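Local atomic coordinates of dehalogenase-like hydrolase (Ralstonia solanacearum, PDB entry 3UMB), a protein that probably catalyses the hydrolytic dehalogenation of small (S)-2-haloalkanoic acids, giving the corresponding (R)-2-hydroxyalkanoic acids and halide. Residues Asp10-Leu15 with Arg93-Leu98; Leu39-Gln44 with Ser179-Asp184. All blocks are in the same frame, centred on the assembly; numbering follows the deposited sequence.

Contact 1 of 2, residues Asp10-Leu15 with Arg93-Leu98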
loop_
_atom_site.group_PDB
_atom_site.type_symbol
_atom_site.label_atom_id
_atom_site.label_comp_id
_atom_site.label_asym_id
_atom_site.label_seq_id
_atom_site.Cartn_x
_atom_site.Cartn_y
_atom_site.Cartn_z
ATOM N N ASP A 10 -10.499 15.464 2.525
ATOM C CA ASP A 10 -9.176 15.096 2.007
ATOM C C ASP A 10 -8.637 16.236 1.106
ATOM O O ASP A 10 -9.396 17.026 0.544
ATOM C CB ASP A 10 -9.407 13.844 1.165
ATOM C CG ASP A 10 -8.152 13.253 0.614
ATOM O OD1 ASP A 10 -7.103 13.324 1.313
ATOM O OD2 ASP A 10 -8.236 12.713 -0.523
ATOM N N ALA A 11 -7.334 16.323 0.961
ATOM C CA ALA A 11 -6.721 17.405 0.200
ATOM C C ALA A 11 -6.594 17.108 -1.345
ATOM O O ALA A 11 -7.416 17.543 -2.193
ATOM C CB ALA A 11 -5.289 17.759 0.855
ATOM N N TYR A 12 -5.567 16.351 -1.659
ATOM C CA TYR A 12 -5.130 16.034 -3.022
ATOM C C TYR A 12 -6.156 15.224 -3.815
ATOM O O TYR A 12 -6.680 14.240 -3.318
ATOM C CB TYR A 12 -3.810 15.276 -2.894
ATOM C CG TYR A 12 -2.788 16.064 -2.096
ATOM C CD1 TYR A 12 -2.396 17.336 -2.529
ATOM C CD2 TYR A 12 -2.247 15.588 -0.898
ATOM C CE1 TYR A 12 -1.458 18.122 -1.817
ATOM C CE2 TYR A 12 -1.293 16.390 -0.147
ATOM C CZ TYR A 12 -0.897 17.664 -0.632
ATOM O OH TYR A 12 0.012 18.529 0.027
ATOM N N GLY A 13 -6.462 15.672 -5.040
ATOM C CA GLY A 13 -7.446 14.995 -5.902
ATOM C C GLY A 13 -8.887 15.319 -5.521
ATOM O O GLY A 13 -9.836 15.039 -6.279
ATOM N N THR A 14 -9.068 15.930 -4.344
ATOM C CA THR A 14 -10.396 16.218 -3.818
ATOM C C THR A 14 -10.594 17.738 -3.938
ATOM O O THR A 14 -11.409 18.247 -4.727
ATOM C CB THR A 14 -10.499 15.727 -2.334
ATOM O OG1 THR A 14 -10.213 14.307 -2.246
ATOM C CG2 THR A 14 -11.849 16.050 -1.743
ATOM N N LEU A 15 -9.789 18.459 -3.163
ATOM C CA LEU A 15 -9.835 19.909 -3.127
ATOM C C LEU A 15 -8.919 20.468 -4.188
ATOM O O LEU A 15 -9.280 21.447 -4.869
ATOM C CB LEU A 15 -9.397 20.408 -1.753
ATOM C CG LEU A 15 -10.415 20.111 -0.661
ATOM C CD1 LEU A 15 -9.848 20.525 0.673
ATOM C CD2 LEU A 15 -11.752 20.803 -0.975
ATOM N N ARG A 93 8.446 22.056 -5.956
ATOM C CA ARG A 93 7.755 23.357 -6.096
ATOM C C ARG A 93 6.384 23.185 -6.681
ATOM O O ARG A 93 5.384 23.650 -6.140
ATOM C CB ARG A 93 8.513 24.326 -7.015
ATOM C CG ARG A 93 9.788 24.893 -6.397
ATOM C CD ARG A 93 10.339 26.107 -7.145
ATOM N NE ARG A 93 11.455 25.791 -8.052
ATOM C CZ ARG A 93 12.738 25.634 -7.696
ATOM N NH1 ARG A 93 13.130 25.722 -6.420
ATOM N NH2 ARG A 93 13.645 25.364 -8.637
ATOM N N GLU A 94 6.329 22.493 -7.802
ATOM C CA GLU A 94 5.069 22.242 -8.415
ATOM C C GLU A 94 4.140 21.602 -7.418
ATOM O O GLU A 94 2.953 21.907 -7.406
ATOM C CB GLU A 94 5.232 21.335 -9.628
ATOM C CG GLU A 94 4.091 21.466 -10.560
ATOM C CD GLU A 94 4.147 22.728 -11.371
ATOM O OE1 GLU A 94 5.275 23.226 -11.641
ATOM O OE2 GLU A 94 3.055 23.208 -11.735
ATOM N N TYR A 95 4.686 20.715 -6.584
ATOM C CA TYR A 95 3.869 19.942 -5.623
ATOM C C TYR A 95 3.372 20.844 -4.500
ATOM O O TYR A 95 2.226 20.732 -4.082
ATOM C CB TYR A 95 4.624 18.707 -5.033
ATOM C CG TYR A 95 3.703 17.515 -4.720
ATOM C CD1 TYR A 95 3.883 16.287 -5.337
ATOM C CD2 TYR A 95 2.633 17.636 -3.844
ATOM C CE1 TYR A 95 3.028 15.211 -5.085
ATOM C CE2 TYR A 95 1.780 16.565 -3.588
ATOM C CZ TYR A 95 1.987 15.359 -4.210
ATOM O OH TYR A 95 1.144 14.304 -3.951
ATOM N N ALA A 96 4.246 21.731 -4.025
ATOM C CA ALA A 96 3.887 22.681 -2.967
ATOM C C ALA A 96 2.655 23.473 -3.315
ATOM O O ALA A 96 1.801 23.652 -2.470
ATOM C CB ALA A 96 5.043 23.612 -2.646
ATOM N N CYS A 97 2.532 23.890 -4.566
ATOM C CA CYS A 97 1.546 24.896 -4.933
ATOM C C CYS A 97 0.594 24.536 -6.071
ATOM O O CYS A 97 0.867 24.818 -7.238
ATOM C CB CYS A 97 2.270 26.196 -5.244
ATOM S SG CYS A 97 2.011 27.408 -3.922
ATOM N N LEU A 98 -0.565 23.997 -5.702
ATOM C CA LEU A 98 -1.497 23.413 -6.656
ATOM C C LEU A 98 -2.790 24.200 -6.752
ATOM O O LEU A 98 -3.073 25.020 -5.899
ATOM C CB LEU A 98 -1.774 21.967 -6.244
ATOM C CG LEU A 98 -0.628 21.068 -6.720
ATOM C CD1 LEU A 98 -0.385 19.830 -5.861
ATOM C CD2 LEU A 98 -0.925 20.707 -8.152
#

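Contact 2 of 2, residues Leu39-Gln44 with Ser179-Asp184. With MG (magnesium ion), chain H.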
loop_
_atom_site.group_PDB
_atom_site.type_symbol
_atom_site.label_atom_id
_atom_site.label_comp_id
_atom_site.label_asym_id
_atom_site.label_seq_id
_atom_site.Cartn_x
_atom_site.Cartn_y
_atom_site.Cartn_z
ATOM N N LEU A 39 3.900 6.089 -11.186
ATOM C CA LEU A 39 4.804 5.355 -10.291
ATOM C C LEU A 39 5.040 6.125 -9.006
ATOM O O LEU A 39 5.097 5.545 -7.941
ATOM C CB LEU A 39 6.141 5.008 -10.963
ATOM C CG LEU A 39 7.151 4.201 -10.166
ATOM C CD1 LEU A 39 6.506 2.933 -9.614
ATOM C CD2 LEU A 39 8.433 3.931 -11.014
ATOM N N TRP A 40 5.107 7.445 -9.126
ATOM C CA TRP A 40 5.381 8.334 -8.013
ATOM C C TRP A 40 4.255 8.377 -6.970
ATOM O O TRP A 40 4.517 8.291 -5.759
ATOM C CB TRP A 40 5.599 9.708 -8.577
ATOM C CG TRP A 40 6.011 10.737 -7.627
ATOM C CD1 TRP A 40 6.468 10.584 -6.353
ATOM C CD2 TRP A 40 6.048 12.113 -7.913
ATOM N NE1 TRP A 40 6.774 11.817 -5.806
ATOM C CE2 TRP A 40 6.511 12.774 -6.755
ATOM C CE3 TRP A 40 5.679 12.880 -9.045
ATOM C CZ2 TRP A 40 6.641 14.164 -6.694
ATOM C CZ3 TRP A 40 5.823 14.260 -8.989
ATOM C CH2 TRP A 40 6.292 14.892 -7.813
ATOM N N ARG A 41 3.017 8.472 -7.448
ATOM C CA ARG A 41 1.837 8.424 -6.580
ATOM C C ARG A 41 1.721 7.054 -5.898
ATOM O O ARG A 41 1.512 6.981 -4.688
ATOM C CB ARG A 41 0.575 8.773 -7.372
ATOM C CG ARG A 41 -0.760 8.737 -6.589
ATOM C CD ARG A 41 -0.796 9.704 -5.355
ATOM N NE ARG A 41 -2.068 9.578 -4.623
ATOM C CZ ARG A 41 -2.284 10.033 -3.379
ATOM N NH1 ARG A 41 -1.317 10.660 -2.691
ATOM N NH2 ARG A 41 -3.471 9.849 -2.798
ATOM N N ASP A 42 1.895 5.983 -6.669
ATOM C CA ASP A 42 1.941 4.633 -6.119
ATOM C C ASP A 42 2.922 4.540 -4.961
ATOM O O ASP A 42 2.558 4.129 -3.868
ATOM C CB ASP A 42 2.365 3.610 -7.174
ATOM C CG ASP A 42 2.298 2.137 -6.664
ATOM O OD1 ASP A 42 1.156 1.636 -6.421
ATOM O OD2 ASP A 42 3.385 1.482 -6.530
ATOM N N ARG A 43 4.175 4.884 -5.202
ATOM C CA ARG A 43 5.194 4.713 -4.144
ATOM C C ARG A 43 5.001 5.692 -3.000
ATOM O O ARG A 43 5.276 5.361 -1.856
ATOM C CB ARG A 43 6.637 4.716 -4.686
ATOM C CG ARG A 43 6.940 3.434 -5.482
ATOM C CD ARG A 43 6.821 2.211 -4.577
ATOM N NE ARG A 43 7.760 1.149 -4.926
ATOM C CZ ARG A 43 7.508 0.161 -5.804
ATOM N NH1 ARG A 43 8.408 -0.799 -6.031
ATOM N NH2 ARG A 43 6.362 0.104 -6.483
ATOM N N GLN A 44 4.445 6.874 -3.291
ATOM C CA GLN A 44 4.198 7.840 -2.217
ATOM C C GLN A 44 3.249 7.238 -1.181
ATOM O O GLN A 44 3.531 7.210 0.002
ATOM C CB GLN A 44 3.695 9.165 -2.796
ATOM C CG GLN A 44 3.207 10.174 -1.802
ATOM C CD GLN A 44 2.400 11.281 -2.465
ATOM O OE1 GLN A 44 1.442 10.997 -3.178
ATOM N NE2 GLN A 44 2.833 12.549 -2.283
ATOM N N SER A 179 -13.697 12.226 0.451
ATOM C CA SER A 179 -12.395 11.877 -0.196
ATOM C C SER A 179 -12.546 11.486 -1.654
ATOM O O SER A 179 -13.570 10.978 -2.044
ATOM C CB SER A 179 -11.744 10.684 0.496
ATOM O OG SER A 179 -10.391 10.593 0.027
ATOM N N SER A 180 -11.514 11.739 -2.443
ATOM C CA SER A 180 -11.415 11.161 -3.776
ATOM C C SER A 180 -10.903 9.743 -3.846
ATOM O O SER A 180 -11.006 9.081 -4.879
ATOM C CB SER A 180 -10.461 11.970 -4.601
ATOM O OG SER A 180 -11.223 13.007 -5.114
ATOM N N ASN A 181 -10.301 9.280 -2.777
ATOM C CA ASN A 181 -9.604 8.026 -2.841
ATOM C C ASN A 181 -10.567 7.011 -2.258
ATOM O O ASN A 181 -11.028 7.134 -1.112
ATOM C CB ASN A 181 -8.305 8.137 -2.079
ATOM C CG ASN A 181 -7.318 9.065 -2.752
ATOM O OD1 ASN A 181 -7.138 8.988 -3.937
ATOM N ND2 ASN A 181 -6.661 9.919 -1.989
ATOM N N GLY A 182 -10.935 6.043 -3.077
ATOM C CA GLY A 182 -11.843 4.986 -2.635
ATOM C C GLY A 182 -11.399 4.320 -1.352
ATOM O O GLY A 182 -12.222 4.071 -0.473
ATOM N N TRP A 183 -10.101 4.054 -1.217
ATOM C CA TRP A 183 -9.612 3.374 -0.015
ATOM C C TRP A 183 -9.912 4.225 1.226
ATOM O O TRP A 183 -10.248 3.715 2.288
ATOM C CB TRP A 183 -8.120 3.019 -0.118
ATOM C CG TRP A 183 -7.180 4.180 -0.390
ATOM C CD1 TRP A 183 -6.707 4.565 -1.614
ATOM C CD2 TRP A 183 -6.606 5.086 0.565
ATOM N NE1 TRP A 183 -5.929 5.702 -1.486
ATOM C CE2 TRP A 183 -5.821 6.013 -0.156
ATOM C CE3 TRP A 183 -6.701 5.220 1.954
ATOM C CZ2 TRP A 183 -5.087 7.040 0.471
ATOM C CZ3 TRP A 183 -6.013 6.277 2.587
ATOM C CH2 TRP A 183 -5.217 7.174 1.832
ATOM N N ASP A 184 -9.796 5.533 1.084
ATOM C CA ASP A 184 -9.978 6.450 2.187
ATOM C C ASP A 184 -11.464 6.599 2.520
ATOM O O ASP A 184 -11.826 6.594 3.700
ATOM C CB ASP A 184 -9.347 7.788 1.816
ATOM C CG ASP A 184 -9.099 8.696 3.009
ATOM O OD1 ASP A 184 -9.235 8.276 4.197
ATOM O OD2 ASP A 184 -8.739 9.849 2.717
HETATM MG MG MG H . 0.322 0.178 -4.844
HETATM O O HOH W 1 -4.329 6.724 -3.784
HETATM O O HOH W 2 2.206 -0.735 -5.950
HETATM O O HOH W 3 -1.401 1.176 -6.121
#

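Contact 1 of 2, residues Asp10-Leu15 with Arg93-Leu98
Tyr12 and Tyr95 meet as a T-shaped (edge-to-face) pair, the edge of Tyr95 set against a face of Tyr12. The ring centroids are 5.6 Å apart and the planes stand at 80°. The side chain of Tyr12 leaves its backbone toward residues 93-98. With CG opposite the carbonyl carbon and beside the backbone N (chi1 -55°), CB hands the ring across to the end of helix 85-96. Along the ring, contact falls on the far rim: CE1 lies 4.0 Å from CE2 of Tyr95, and CZ of Tyr12 is 4.1 Å from that same CE2. The methyl of Ala11 lies over the other face of the ring. At the tip, the buried OH finds no polar partner in the model. Met128 of helix 126-134 touches both tyrosines. Behind Tyr12 the loop is tightly turned: Ala11 O accepts from the backbone N atoms of Thr14 and Leu15, and Thr14 OG1 donates to Asp10 OD2 (3.1 Å). Asp10-Thr14 corresponds to the first HAD signature, DxDx(T/V), with Tyr12 replacing the second aspartate; by family resemblance, Asp10 probably occupies the nucleophile position of related dehalogenases. Tyr12 suits its place through its ring face, Tyr95 because its edge packs there while its hydroxyl bonds to Gln44. Dispersion and ring quadrupole attraction, rather than hydrogen bonds, thus join the motif loop to helix 85-96.

Contact 2 of 2, residues Leu39-Gln44 with Ser179-Asp184
At the cleft between the helical cap and the Rossmann-like core of this HAD hydrolase, Arg41 of helix 33-54 reaches toward Asn181, the residue just before helix 182-191. The two side chains come from opposite directions, and Arg41 NH2 stops 3.3 Å from Asn181 ND2, which lies near the guanidinium plane, at its edge. Guanidinium and amide planes are 30° apart. Both nitrogens are donors, so this is an approach without a bond. A long side chain suits the reach: Arg41 bends at chi2 (59°), and NH1 is steadied by Gln44 OE1 (2.8 Å), which lies in the guanidinium plane although the donor stands above the amide's carbonyl plane. Water 1 joins the sides more loosely, accepting from Trp183 NE1 at 3.0 Å and weakly from Arg41 NH2. Across the cleft, Asn181 N donates to Ser179 OG (3.1 Å), forming an ST turn. Asp42, one residue on from Arg41, binds magnesium through OD1 (2.3 Å), and Asp42 of the second subunit binds the same ion. The paired N-H donors of Arg41 and Asn181 are consistent with a site for the departing halide, as in related L-2-haloacid dehalogenases.

How the contacts relate
Contact 1 is buried and aromatic, whereas contact 2 lies at the surface and is polar, partly bridged by water. Each joins a helix of the cap region to a loop at the C-terminal end of a neighbouring core strand, 6-9 for contact 1 and 175-179 for contact 2. The two loops are tied directly, with Gly13 O probably bonded to Ser180 OG (2.7 Å) and Thr14 OG1 to Ser180 N (2.9 Å). On the cap side one residue, Gln44, connects the contacts, since its amide serves both Tyr95 and Arg41. Contact 1 rests on ring packing; contact 2 sets two N-H donors side by side with a water, and it alone extends to the second subunit.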